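Local coordinates for pyridoxine 4-oxidase (Mesorhizobium loti, PDB 4HA6), which oxidises pyridoxine at its 4-hydroxymethyl group with FAD as cofactor, as a member of the GMC oxidoreductase family, and is captured here with pyridoxamine bound, at residues A[92-97]-A[171-176]; A[123-128]-A[141-146]; A[164-169]-A[178-183]. All coordinates share one frame; numbering follows the deposited sequence.

Overall arrangement
Interaction 1 lies on the same side of the chain's centre as each of the others; the centres of the contacts are about 12 to 19 Å apart. Along the chain, interaction 2 is nested inside the loop that interaction 1 closes and closes before interaction 3 opens, while the segments of interactions 1 and 3 alternate. Interaction 2 joins the end of helix 114-124 to strand 141-142, and its Glu125 receives Tyr92 and Arg94 of interaction 1. Interactions 1 and 3 share the long loop between helix 152-163 and strand 187-188, where Gly171 and His172 meet Thr181. Interaction 1 comes closest to the bound pyridoxamine and FAD, linking the two loop systems beside the substrate site.

Interaction 1. Residues A[92-97]-A[171-176]; sequences YMRGHP and GHNSGE
Asn173 reaches across to the backbone of Tyr92 and Arg94 and grips it with both ends of its amide. With CG anti to its own carbonyl carbon (chi1 -60°), the amide is carried over to the backbone of residues 92-94. Starting at CB, the side chain first touches the aliphatic part of Arg94, CB lying 3.8 Å from Arg94 CD. From CG the amide splits. Its OD1 accepts from Arg94 N at 2.7 Å, a nearly straight bond (168°) whose donor sits above the carbonyl plane, and a second donor, water 3, reaches the same oxygen. On the other branch, ND2 donates to Tyr92 O at 3.1 Å, with that oxygen in the amide plane. ND2 also lies at the edge of the Tyr92 ring, 3.5 Å from Tyr92 CD2, with ring and amide planes 73° apart. Two direct bonds therefore fix the rotation of this buried amide.

Waters fill in where the two backbones stand apart. Water 1 joins Tyr92 O to His172 ND1, water 2 donates to Gly95 O and His172 O while accepting from Gly175 N, and water 3 accepts from Gly95 N. Met93 runs alongside His172, its CG 3.9 Å from His172 ND1. At the far end Pro97 CD packs 3.3 Å from Gly175 O.

The polar ends of Tyr92 and Arg94 turn to Glu125, while His172 NE2 is hydrogen-bonded to Met317 O. The side chain of Met93 comes within about 4 Å of the bound pyridoxamine. The contact sits between helix 114-124, whose Leu118 and Phe121 pack on Arg94, and strand 314-320, whose Met317 and Tyr319 pack on Met93, with helix 97-107 continuing from His96.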
ATOM      1  N   TYR A  92      -2.734  -9.315   3.842  1.00 10.03           N
ATOM      2  CA  TYR A  92      -1.299  -9.579   3.697  1.00  9.06           C
ATOM      3  C   TYR A  92      -1.030 -10.367   2.410  1.00 12.10           C
ATOM      4  O   TYR A  92      -1.361 -11.561   2.316  1.00  6.46           O
ATOM      5  CB  TYR A  92      -0.767 -10.354   4.903  1.00  6.69           C
ATOM      6  CG  TYR A  92       0.739 -10.534   4.910  1.00  5.73           C
ATOM      7  CD1 TYR A  92       1.584  -9.512   5.349  1.00  5.26           C
ATOM      8  CD2 TYR A  92       1.313 -11.728   4.482  1.00  5.68           C
ATOM      9  CE1 TYR A  92       2.971  -9.680   5.366  1.00  8.51           C
ATOM     10  CE2 TYR A  92       2.699 -11.907   4.494  1.00  7.75           C
ATOM     11  CZ  TYR A  92       3.516 -10.882   4.929  1.00  9.80           C
ATOM     12  OH  TYR A  92       4.878 -11.076   4.922  1.00  4.52           O
ATOM     13  N   MET A  93      -0.446  -9.691   1.421  1.00  3.69           N
ATOM     14  CA  MET A  93      -0.103 -10.307   0.141  1.00  3.74           C
ATOM     15  C   MET A  93       1.341  -9.947  -0.190  1.00  7.03           C
ATOM     16  O   MET A  93       1.632  -8.777  -0.430  1.00  1.44           O
ATOM     17  CB  MET A  93      -1.004  -9.750  -0.980  1.00  5.71           C
ATOM     18  CG  MET A  93      -2.449 -10.257  -0.993  1.00  3.32           C
ATOM     19  SD  MET A  93      -3.532  -9.543   0.278  1.00  9.73           S
ATOM     20  CE  MET A  93      -5.118  -9.774  -0.547  1.00  5.31           C
ATOM     21  N   ARG A  94       2.244 -10.926  -0.218  1.00  5.97           N
ATOM     22  CA  ARG A  94       3.637 -10.639  -0.573  1.00  7.40           C
ATOM     23  C   ARG A  94       3.733 -10.032  -1.972  1.00 10.93           C
ATOM     24  O   ARG A  94       4.467  -9.073  -2.204  1.00  6.31           O
ATOM     25  CB  ARG A  94       4.488 -11.915  -0.546  1.00  6.20           C
ATOM     26  CG  ARG A  94       4.683 -12.554   0.810  1.00  8.05           C
ATOM     27  CD  ARG A  94       5.437 -13.876   0.620  1.00  8.37           C
ATOM     28  NE  ARG A  94       5.839 -14.451   1.902  1.00  6.73           N
ATOM     29  CZ  ARG A  94       6.491 -15.602   2.034  1.00 10.16           C
ATOM     30  NH1 ARG A  94       6.820 -16.316   0.961  1.00  7.08           N
ATOM     31  NH2 ARG A  94       6.809 -16.042   3.241  1.00 11.17           N
ATOM     32  N   GLY A  95       2.967 -10.589  -2.903  1.00  9.34           N
ATOM     33  CA  GLY A  95       3.126 -10.253  -4.302  1.00  9.43           C
ATOM     34  C   GLY A  95       3.539 -11.527  -5.017  1.00  8.69           C
ATOM     35  O   GLY A  95       3.692 -12.570  -4.374  1.00  5.04           O
ATOM     36  N   HIS A  96       3.709 -11.448  -6.337  1.00  9.70           N
ATOM     37  CA  HIS A  96       4.100 -12.596  -7.153  1.00  3.66           C
ATOM     38  C   HIS A  96       5.568 -12.459  -7.530  1.00  9.36           C
ATOM     39  O   HIS A  96       6.031 -11.344  -7.773  1.00 12.38           O
ATOM     40  CB  HIS A  96       3.240 -12.623  -8.416  1.00  5.97           C
ATOM     41  CG  HIS A  96       3.523 -13.781  -9.320  1.00 12.18           C
ATOM     42  ND1 HIS A  96       4.455 -13.723 -10.334  1.00  8.39           N
ATOM     43  CD2 HIS A  96       2.998 -15.030  -9.362  1.00  8.72           C
ATOM     44  CE1 HIS A  96       4.484 -14.882 -10.970  1.00  9.34           C
ATOM     45  NE2 HIS A  96       3.616 -15.695 -10.392  1.00  6.91           N
ATOM     46  N   PRO A  97       6.312 -13.578  -7.576  1.00 13.70           N
ATOM     47  CA  PRO A  97       7.754 -13.548  -7.875  1.00  8.29           C
ATOM     48  C   PRO A  97       8.129 -12.682  -9.081  1.00 11.78           C
ATOM     49  O   PRO A  97       9.153 -11.984  -9.039  1.00  9.70           O
ATOM     50  CB  PRO A  97       8.069 -15.012  -8.191  1.00  4.80           C
ATOM     51  CG  PRO A  97       7.134 -15.777  -7.267  1.00 11.00           C
ATOM     52  CD  PRO A  97       5.840 -14.945  -7.260  1.00  7.65           C
ATOM     53  N   GLY A 171      -3.889 -19.018   1.051  1.00  8.42           N
ATOM     54  CA  GLY A 171      -3.301 -17.692   1.080  1.00  6.01           C
ATOM     55  C   GLY A 171      -2.602 -17.437  -0.243  1.00 13.02           C
ATOM     56  O   GLY A 171      -2.509 -18.345  -1.077  1.00 10.18           O
ATOM     57  N   HIS A 172      -2.099 -16.217  -0.433  1.00  9.03           N
ATOM     58  CA  HIS A 172      -1.568 -15.799  -1.722  1.00  7.98           C
ATOM     59  C   HIS A 172      -0.055 -15.811  -1.763  1.00 10.00           C
ATOM     60  O   HIS A 172       0.527 -15.306  -2.714  1.00  7.89           O
ATOM     61  CB  HIS A 172      -2.019 -14.363  -2.024  1.00  5.26           C
ATOM     62  CG  HIS A 172      -3.483 -14.240  -2.286  1.00  7.76           C
ATOM     63  ND1 HIS A 172      -4.346 -13.650  -1.388  1.00  6.71           N
ATOM     64  CD2 HIS A 172      -4.239 -14.644  -3.334  1.00  6.13           C
ATOM     65  CE1 HIS A 172      -5.574 -13.693  -1.876  1.00  5.38           C
ATOM     66  NE2 HIS A 172      -5.538 -14.290  -3.055  1.00  3.86           N
ATOM     67  N   ASN A 173       0.581 -16.399  -0.756  1.00 10.22           N
ATOM     68  CA  ASN A 173       1.966 -16.040  -0.469  1.00 16.00           C
ATOM     69  C   ASN A 173       3.026 -17.108  -0.728  1.00 12.53           C
ATOM     70  O   ASN A 173       4.211 -16.917  -0.419  1.00  6.44           O
ATOM     71  CB  ASN A 173       2.037 -15.469   0.954  1.00  7.09           C
ATOM     72  CG  ASN A 173       1.170 -14.222   1.098  1.00  9.79           C
ATOM     73  OD1 ASN A 173       1.216 -13.338   0.237  1.00  7.45           O
ATOM     74  ND2 ASN A 173       0.332 -14.178   2.132  1.00  9.57           N
ATOM     75  N   SER A 174       2.606 -18.216  -1.327  1.00 13.73           N
ATOM     76  CA  SER A 174       3.506 -19.333  -1.540  1.00 13.36           C
ATOM     77  C   SER A 174       4.434 -19.112  -2.729  1.00 12.79           C
ATOM     78  O   SER A 174       5.366 -19.888  -2.937  1.00 11.57           O
ATOM     79  CB  SER A 174       2.706 -20.600  -1.791  1.00  8.96           C
ATOM     80  OG  SER A 174       2.266 -20.619  -3.135  1.00 11.16           O
ATOM     81  N   GLY A 175       4.203 -18.042  -3.491  1.00  9.57           N
ATOM     82  CA  GLY A 175       4.875 -17.872  -4.769  1.00  7.42           C
ATOM     83  C   GLY A 175       3.879 -18.121  -5.890  1.00 14.06           C
ATOM     84  O   GLY A 175       4.109 -17.734  -7.040  1.00 16.91           O
ATOM     85  N   GLU A 176       2.775 -18.784  -5.544  1.00  8.44           N
ATOM     86  CA  GLU A 176       1.636 -18.949  -6.446  1.00 12.09           C
ATOM     87  C   GLU A 176       0.509 -18.042  -5.970  1.00 12.98           C
ATOM     88  O   GLU A 176       0.006 -18.207  -4.855  1.00  9.03           O
ATOM     89  CB  GLU A 176       1.158 -20.408  -6.464  1.00 11.22           C
ATOM     90  CG  GLU A 176      -0.026 -20.658  -7.410  1.00 18.12           C
ATOM     91  CD  GLU A 176      -0.398 -22.127  -7.527  1.00 33.34           C
ATOM     92  OE1 GLU A 176      -1.355 -22.451  -8.278  1.00 24.41           O
ATOM     93  OE2 GLU A 176       0.265 -22.955  -6.860  1.00 30.90           O
TER
HETATM   94  O   HOH W   1      -3.387 -13.449   1.074  1.00  4.75           O
HETATM   95  O   HOH W   2       2.930 -15.405  -3.829  1.00  4.47           O
HETATM   96  O   HOH W   3       0.622 -12.211  -2.549  1.00  6.60           O

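Interaction 2. Residues A[123-128]-A[141-146]; sequences AIEDHP and LPIHLP
Leu141 N donates to Ile124 O at 3.0 Å, almost straight on to the carbonyl, and opens a short parallel pairing. Asp126 then takes both remaining bonds: its N donates to Leu141 O at 2.8 Å, and its O accepts from Ile143 N at 2.9 Å, both close to linear. Glu125 pairs with Leu141, their side chains on one face, and Asp126 with Pro142 on the other.

The tightly packed part lies round Ile143. Its CG1 meets the aliphatic stem of Glu125, 3.9 Å from Glu125 CG, and its CG2 comes within 3.5 Å of His127 CD2. The imidazole gets there because chi1 of His127 (-160°) sets CG anti to the backbone N. Its ring also stacks on that of His135, and ND1 is bonded to Leu129 N. Glu125 OE1, besides its partners in 92-97, accepts from Gly136 N, and Arg188 meets the Asp126 carboxylate.

Toward solvent the backbone pairing has ended and side-chain contacts remain. Exposed Pro128 rests its CG 3.6 Å from Leu145 CD1, and the Leu145 side chain crosses that of His127 at about a right angle, CD1 3.8 Å from His127 CE1.

Helix 114-124 runs straight into strand 125-126, and the loop leading to strand 141-142 holds no helix. This is a small two-stranded parallel sheet, not a beta-alpha-beta crossover, set within the GMC oxidoreductase family region.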
ATOM      1  N   ALA A 123      11.434 -13.805   7.877  1.00 11.52           N
ATOM      2  CA  ALA A 123      11.829 -13.150   9.131  1.00 12.69           C
ATOM      3  C   ALA A 123      10.705 -12.263   9.680  1.00 15.47           C
ATOM      4  O   ALA A 123      10.592 -12.049  10.898  1.00 10.34           O
ATOM      5  CB  ALA A 123      13.097 -12.331   8.942  1.00 13.07           C
ATOM      6  N   ILE A 124       9.875 -11.742   8.780  1.00 11.57           N
ATOM      7  CA  ILE A 124       8.798 -10.849   9.180  1.00  7.38           C
ATOM      8  C   ILE A 124       7.593 -11.625   9.723  1.00 12.38           C
ATOM      9  O   ILE A 124       6.947 -11.206  10.696  1.00  9.43           O
ATOM     10  CB  ILE A 124       8.377  -9.969   7.997  1.00  7.91           C
ATOM     11  CG1 ILE A 124       9.367  -8.812   7.831  1.00  8.03           C
ATOM     12  CG2 ILE A 124       6.955  -9.448   8.186  1.00  7.20           C
ATOM     13  CD1 ILE A 124       9.360  -8.178   6.452  1.00  9.15           C
ATOM     14  N   GLU A 125       7.320 -12.771   9.103  1.00 10.73           N
ATOM     15  CA  GLU A 125       6.065 -13.493   9.315  1.00 13.38           C
ATOM     16  C   GLU A 125       6.026 -14.431  10.524  1.00 14.65           C
ATOM     17  O   GLU A 125       6.991 -15.155  10.795  1.00 13.75           O
ATOM     18  CB  GLU A 125       5.756 -14.295   8.056  1.00  7.81           C
ATOM     19  CG  GLU A 125       5.455 -13.394   6.891  1.00 11.73           C
ATOM     20  CD  GLU A 125       5.636 -14.071   5.570  1.00 10.17           C
ATOM     21  OE1 GLU A 125       5.978 -15.277   5.546  1.00 15.38           O
ATOM     22  OE2 GLU A 125       5.438 -13.388   4.550  1.00  8.10           O
ATOM     23  N   ASP A 126       4.907 -14.413  11.247  1.00 10.94           N
ATOM     24  CA  ASP A 126       4.557 -15.546  12.115  1.00 18.28           C
ATOM     25  C   ASP A 126       3.338 -16.206  11.500  1.00 16.32           C
ATOM     26  O   ASP A 126       2.203 -15.770  11.736  1.00 16.87           O
ATOM     27  CB  ASP A 126       4.254 -15.125  13.555  1.00 13.29           C
ATOM     28  CG  ASP A 126       3.932 -16.335  14.472  1.00 23.09           C
ATOM     29  OD1 ASP A 126       4.460 -17.450  14.231  1.00 18.11           O
ATOM     30  OD2 ASP A 126       3.154 -16.165  15.438  1.00 22.87           O
ATOM     31  N   HIS A 127       3.589 -17.247  10.708  1.00  9.39           N
ATOM     32  CA  HIS A 127       2.591 -17.847   9.821  1.00 16.78           C
ATOM     33  C   HIS A 127       2.250 -19.273  10.268  1.00 12.27           C
ATOM     34  O   HIS A 127       3.128 -20.004  10.717  1.00 14.85           O
ATOM     35  CB  HIS A 127       3.167 -17.879   8.399  1.00 14.45           C
ATOM     36  CG  HIS A 127       2.138 -18.012   7.322  1.00 16.41           C
ATOM     37  ND1 HIS A 127       1.543 -19.216   7.005  1.00 11.79           N
ATOM     38  CD2 HIS A 127       1.612 -17.097   6.473  1.00 13.75           C
ATOM     39  CE1 HIS A 127       0.682 -19.033   6.021  1.00 13.64           C
ATOM     40  NE2 HIS A 127       0.710 -17.758   5.672  1.00 16.19           N
ATOM     41  N   PRO A 128       0.974 -19.681  10.133  1.00 16.75           N
ATOM     42  CA  PRO A 128       0.614 -21.038  10.559  1.00 15.87           C
ATOM     43  C   PRO A 128       1.280 -22.122   9.704  1.00 22.34           C
ATOM     44  O   PRO A 128       1.396 -23.249  10.170  1.00 20.48           O
ATOM     45  CB  PRO A 128      -0.913 -21.068  10.401  1.00 15.86           C
ATOM     46  CG  PRO A 128      -1.224 -20.001   9.419  1.00 21.61           C
ATOM     47  CD  PRO A 128      -0.194 -18.928   9.646  1.00 21.23           C
ATOM     48  N   LEU A 141       5.153 -10.319  12.985  1.00 10.23           N
ATOM     49  CA  LEU A 141       3.859 -10.016  12.365  1.00 12.19           C
ATOM     50  C   LEU A 141       3.032 -11.282  12.206  1.00 14.93           C
ATOM     51  O   LEU A 141       3.358 -12.121  11.358  1.00 10.96           O
ATOM     52  CB  LEU A 141       4.067  -9.433  10.952  1.00 12.07           C
ATOM     53  CG  LEU A 141       3.225  -8.268  10.413  1.00 15.46           C
ATOM     54  CD1 LEU A 141       3.028  -8.360   8.893  1.00  5.97           C
ATOM     55  CD2 LEU A 141       1.906  -8.080  11.141  1.00 12.02           C
ATOM     56  N   PRO A 142       1.951 -11.418  12.997  1.00 13.22           N
ATOM     57  CA  PRO A 142       1.058 -12.573  12.834  1.00 11.94           C
ATOM     58  C   PRO A 142       0.395 -12.561  11.463  1.00 16.41           C
ATOM     59  O   PRO A 142      -0.100 -11.518  11.017  1.00 13.98           O
ATOM     60  CB  PRO A 142      -0.009 -12.352  13.914  1.00 12.84           C
ATOM     61  CG  PRO A 142       0.643 -11.472  14.925  1.00 19.56           C
ATOM     62  CD  PRO A 142       1.556 -10.569  14.137  1.00 19.20           C
ATOM     63  N   ILE A 143       0.401 -13.708  10.794  1.00 12.85           N
ATOM     64  CA  ILE A 143      -0.374 -13.877   9.573  1.00 13.07           C
ATOM     65  C   ILE A 143      -1.469 -14.906   9.864  1.00 17.77           C
ATOM     66  O   ILE A 143      -1.178 -16.042  10.255  1.00 20.99           O
ATOM     67  CB  ILE A 143       0.486 -14.384   8.381  1.00  9.16           C
ATOM     68  CG1 ILE A 143       1.852 -13.683   8.320  1.00  9.03           C
ATOM     69  CG2 ILE A 143      -0.304 -14.267   7.057  1.00  9.17           C
ATOM     70  CD1 ILE A 143       1.786 -12.143   8.349  1.00 10.19           C
ATOM     71  N   HIS A 144      -2.723 -14.517   9.668  1.00 15.53           N
ATOM     72  CA  HIS A 144      -3.847 -15.408   9.962  1.00 13.72           C
ATOM     73  C   HIS A 144      -4.450 -15.939   8.668  1.00 15.88           C
ATOM     74  O   HIS A 144      -4.643 -15.180   7.710  1.00 15.39           O
ATOM     75  CB  HIS A 144      -4.891 -14.636  10.782  1.00 15.41           C
ATOM     76  CG  HIS A 144      -6.175 -15.373  11.020  1.00 21.66           C
ATOM     77  ND1 HIS A 144      -6.225 -16.702  11.389  1.00 20.12           N
ATOM     78  CD2 HIS A 144      -7.462 -14.946  10.972  1.00 16.55           C
ATOM     79  CE1 HIS A 144      -7.488 -17.065  11.546  1.00 20.81           C
ATOM     80  NE2 HIS A 144      -8.258 -16.018  11.300  1.00 23.39           N
ATOM     81  N   LEU A 145      -4.725 -17.242   8.639  1.00 13.62           N
ATOM     82  CA  LEU A 145      -5.400 -17.880   7.509  1.00 11.40           C
ATOM     83  C   LEU A 145      -6.836 -18.182   7.926  1.00 13.42           C
ATOM     84  O   LEU A 145      -7.084 -19.159   8.632  1.00 10.20           O
ATOM     85  CB  LEU A 145      -4.702 -19.194   7.124  1.00  9.23           C
ATOM     86  CG  LEU A 145      -3.267 -19.161   6.578  1.00 22.79           C
ATOM     87  CD1 LEU A 145      -2.756 -20.558   6.224  1.00 25.07           C
ATOM     88  CD2 LEU A 145      -3.162 -18.245   5.377  1.00 13.20           C
ATOM     89  N   PRO A 146      -7.789 -17.340   7.501  1.00 16.09           N
ATOM     90  CA  PRO A 146      -9.166 -17.543   7.959  1.00 14.16           C
ATOM     91  C   PRO A 146      -9.770 -18.798   7.340  1.00 16.68           C
ATOM     92  O   PRO A 146      -9.477 -19.101   6.182  1.00 17.09           O
ATOM     93  CB  PRO A 146      -9.893 -16.298   7.432  1.00 15.98           C
ATOM     94  CG  PRO A 146      -8.799 -15.272   7.188  1.00 12.53           C
ATOM     95  CD  PRO A 146      -7.653 -16.118   6.690  1.00 13.52           C
TER

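Interaction 3. Residues A[164-169]-A[178-183]; sequences LGLPRL and IGVTPN
Leu169 and Leu166 both carry CG anti to the carbonyl carbon (chi1 -56° and -71°), which turns their branches onto residues 178-180. Leu169 CD1 settles 3.5 Å from Ile178 O. Leu166 spans two residues of the facing segment with its two methyls, CD1 lying 3.6 Å from Val180 CG1 and CD2 3.9 Å from Ile178 CG2. Gly179 CA lies 3.1 Å from Pro167 O, and a beta carbon here would clash with that oxygen and with Leu169 CG.

Val180 makes both backbone bonds: its N donates to Pro167 O at 2.7 Å, and its O accepts from Leu169 N at 2.9 Å. Thr181 follows, its OG1 3.2 Å from Leu169 O while donating to Pro182 O and accepting from Gly171 N. A valine in place of Thr181 would probably leave Gly171 N without its acceptor and Pro182 O without this donor.

The Arg168 chain runs along helix 152-163 to a salt bridge with Glu159, and Gly179 is backbone-bonded to Tyr319 of strand 314-320. A Schellman motif at Gly165 ends that first helix, and the chain beyond it loops round and returns beside itself, joined by a single isolated beta bridge, Arg168 with Val180.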
ATOM      1  N   LEU A 164     -14.609 -22.507 -12.120  1.00 10.77           N
ATOM      2  CA  LEU A 164     -14.182 -21.958 -13.403  1.00  9.19           C
ATOM      3  C   LEU A 164     -12.786 -22.444 -13.793  1.00 11.22           C
ATOM      4  O   LEU A 164     -12.339 -22.223 -14.917  1.00 12.58           O
ATOM      5  CB  LEU A 164     -14.252 -20.432 -13.382  1.00 12.71           C
ATOM      6  CG  LEU A 164     -15.681 -19.915 -13.520  1.00  8.13           C
ATOM      7  CD1 LEU A 164     -15.833 -18.443 -13.103  1.00  8.80           C
ATOM      8  CD2 LEU A 164     -16.149 -20.108 -14.964  1.00  6.72           C
ATOM      9  N   GLY A 165     -12.105 -23.122 -12.876  1.00 10.72           N
ATOM     10  CA  GLY A 165     -10.760 -23.588 -13.159  1.00 13.51           C
ATOM     11  C   GLY A 165      -9.677 -23.036 -12.251  1.00  9.97           C
ATOM     12  O   GLY A 165      -8.557 -23.539 -12.270  1.00 20.69           O
ATOM     13  N   LEU A 166      -9.987 -22.009 -11.458  1.00 12.20           N
ATOM     14  CA  LEU A 166      -8.981 -21.440 -10.556  1.00 12.54           C
ATOM     15  C   LEU A 166      -8.594 -22.426  -9.453  1.00 16.03           C
ATOM     16  O   LEU A 166      -9.457 -22.969  -8.770  1.00 13.40           O
ATOM     17  CB  LEU A 166      -9.484 -20.136  -9.927  1.00  5.73           C
ATOM     18  CG  LEU A 166      -9.593 -18.919 -10.844  1.00 14.18           C
ATOM     19  CD1 LEU A 166     -10.434 -17.834 -10.183  1.00  8.34           C
ATOM     20  CD2 LEU A 166      -8.204 -18.379 -11.195  1.00 15.45           C
ATOM     21  N   PRO A 167      -7.285 -22.645  -9.260  1.00 11.95           N
ATOM     22  CA  PRO A 167      -6.845 -23.572  -8.209  1.00 11.46           C
ATOM     23  C   PRO A 167      -7.079 -23.031  -6.794  1.00 19.52           C
ATOM     24  O   PRO A 167      -7.107 -21.810  -6.554  1.00 13.79           O
ATOM     25  CB  PRO A 167      -5.343 -23.736  -8.486  1.00 15.85           C
ATOM     26  CG  PRO A 167      -4.951 -22.489  -9.233  1.00  9.14           C
ATOM     27  CD  PRO A 167      -6.160 -22.118 -10.055  1.00 14.53           C
ATOM     28  N   ARG A 168      -7.265 -23.946  -5.853  1.00 12.31           N
ATOM     29  CA  ARG A 168      -7.481 -23.558  -4.471  1.00 12.25           C
ATOM     30  C   ARG A 168      -6.141 -23.358  -3.771  1.00 11.91           C
ATOM     31  O   ARG A 168      -5.309 -24.268  -3.716  1.00 19.34           O
ATOM     32  CB  ARG A 168      -8.311 -24.615  -3.737  1.00 27.62           C
ATOM     33  CG  ARG A 168      -9.716 -24.157  -3.388  1.00 28.45           C
ATOM     34  CD  ARG A 168     -10.268 -24.878  -2.150  1.00 50.49           C
ATOM     35  NE  ARG A 168     -11.634 -24.454  -1.848  1.00 38.64           N
ATOM     36  CZ  ARG A 168     -12.695 -24.824  -2.562  1.00 43.53           C
ATOM     37  NH1 ARG A 168     -12.543 -25.617  -3.617  1.00 29.13           N
ATOM     38  NH2 ARG A 168     -13.907 -24.395  -2.236  1.00 36.99           N
ATOM     39  N   LEU A 169      -5.933 -22.157  -3.247  1.00 10.77           N
ATOM     40  CA  LEU A 169      -4.678 -21.813  -2.602  1.00  9.73           C
ATOM     41  C   LEU A 169      -4.895 -21.720  -1.096  1.00 12.24           C
ATOM     42  O   LEU A 169      -6.028 -21.582  -0.628  1.00 10.83           O
ATOM     43  CB  LEU A 169      -4.182 -20.461  -3.115  1.00 16.53           C
ATOM     44  CG  LEU A 169      -3.979 -20.242  -4.620  1.00 12.13           C
ATOM     45  CD1 LEU A 169      -3.623 -18.782  -4.907  1.00  7.79           C
ATOM     46  CD2 LEU A 169      -2.897 -21.154  -5.150  1.00  5.28           C
ATOM     47  N   ILE A 178      -2.172 -16.722  -8.328  1.00 10.70           N
ATOM     48  CA  ILE A 178      -3.409 -16.941  -9.085  1.00  6.58           C
ATOM     49  C   ILE A 178      -4.149 -18.134  -8.506  1.00 13.25           C
ATOM     50  O   ILE A 178      -3.568 -19.212  -8.353  1.00  8.82           O
ATOM     51  CB  ILE A 178      -3.129 -17.221 -10.578  1.00 10.50           C
ATOM     52  CG1 ILE A 178      -2.810 -15.922 -11.320  1.00  8.84           C
ATOM     53  CG2 ILE A 178      -4.314 -17.892 -11.239  1.00  4.29           C
ATOM     54  CD1 ILE A 178      -2.492 -16.136 -12.779  1.00  7.42           C
ATOM     55  N   GLY A 179      -5.427 -17.948  -8.183  1.00  8.63           N
ATOM     56  CA  GLY A 179      -6.225 -19.028  -7.610  1.00  7.36           C
ATOM     57  C   GLY A 179      -7.355 -18.449  -6.778  1.00 12.34           C
ATOM     58  O   GLY A 179      -7.668 -17.262  -6.916  1.00  7.84           O
ATOM     59  N   VAL A 180      -7.974 -19.277  -5.932  1.00 12.47           N
ATOM     60  CA  VAL A 180      -9.029 -18.807  -5.034  1.00 14.32           C
ATOM     61  C   VAL A 180      -8.659 -19.148  -3.589  1.00  9.62           C
ATOM     62  O   VAL A 180      -8.090 -20.212  -3.334  1.00  8.98           O
ATOM     63  CB  VAL A 180     -10.425 -19.378  -5.397  1.00 16.91           C
ATOM     64  CG1 VAL A 180     -10.913 -18.812  -6.725  1.00 14.03           C
ATOM     65  CG2 VAL A 180     -10.399 -20.901  -5.437  1.00 11.01           C
ATOM     66  N   THR A 181      -8.946 -18.227  -2.663  1.00  5.37           N
ATOM     67  CA  THR A 181      -8.543 -18.376  -1.263  1.00  9.15           C
ATOM     68  C   THR A 181      -9.073 -17.195  -0.469  1.00  9.74           C
ATOM     69  O   THR A 181      -9.200 -16.092  -1.008  1.00 11.36           O
ATOM     70  CB  THR A 181      -6.982 -18.448  -1.109  1.00 11.42           C
ATOM     71  OG1 THR A 181      -6.610 -18.593   0.273  1.00  7.16           O
ATOM     72  CG2 THR A 181      -6.330 -17.198  -1.658  1.00  7.41           C
ATOM     73  N   PRO A 182      -9.404 -17.417   0.815  1.00 10.92           N
ATOM     74  CA  PRO A 182      -9.618 -16.248   1.676  1.00 12.60           C
ATOM     75  C   PRO A 182      -8.312 -15.465   1.778  1.00 12.23           C
ATOM     76  O   PRO A 182      -7.244 -16.087   1.788  1.00 10.09           O
ATOM     77  CB  PRO A 182      -9.935 -16.867   3.049  1.00 11.92           C
ATOM     78  CG  PRO A 182     -10.367 -18.274   2.765  1.00  9.93           C
ATOM     79  CD  PRO A 182      -9.612 -18.692   1.527  1.00 12.34           C
ATOM     80  N   ASN A 183      -8.385 -14.137   1.849  1.00  6.45           N
ATOM     81  CA  ASN A 183      -7.187 -13.334   2.071  1.00  8.08           C
ATOM     82  C   ASN A 183      -6.543 -13.672   3.403  1.00  9.17           C
ATOM     83  O   ASN A 183      -7.240 -13.828   4.404  1.00  9.06           O
ATOM     84  CB  ASN A 183      -7.530 -11.842   2.070  1.00 11.11           C
ATOM     85  CG  ASN A 183      -8.222 -11.402   0.794  1.00  9.73           C
ATOM     86  OD1 ASN A 183      -8.025 -11.998  -0.257  1.00  9.34           O
ATOM     87  ND2 ASN A 183      -9.044 -10.359   0.888  1.00  8.30           N
TER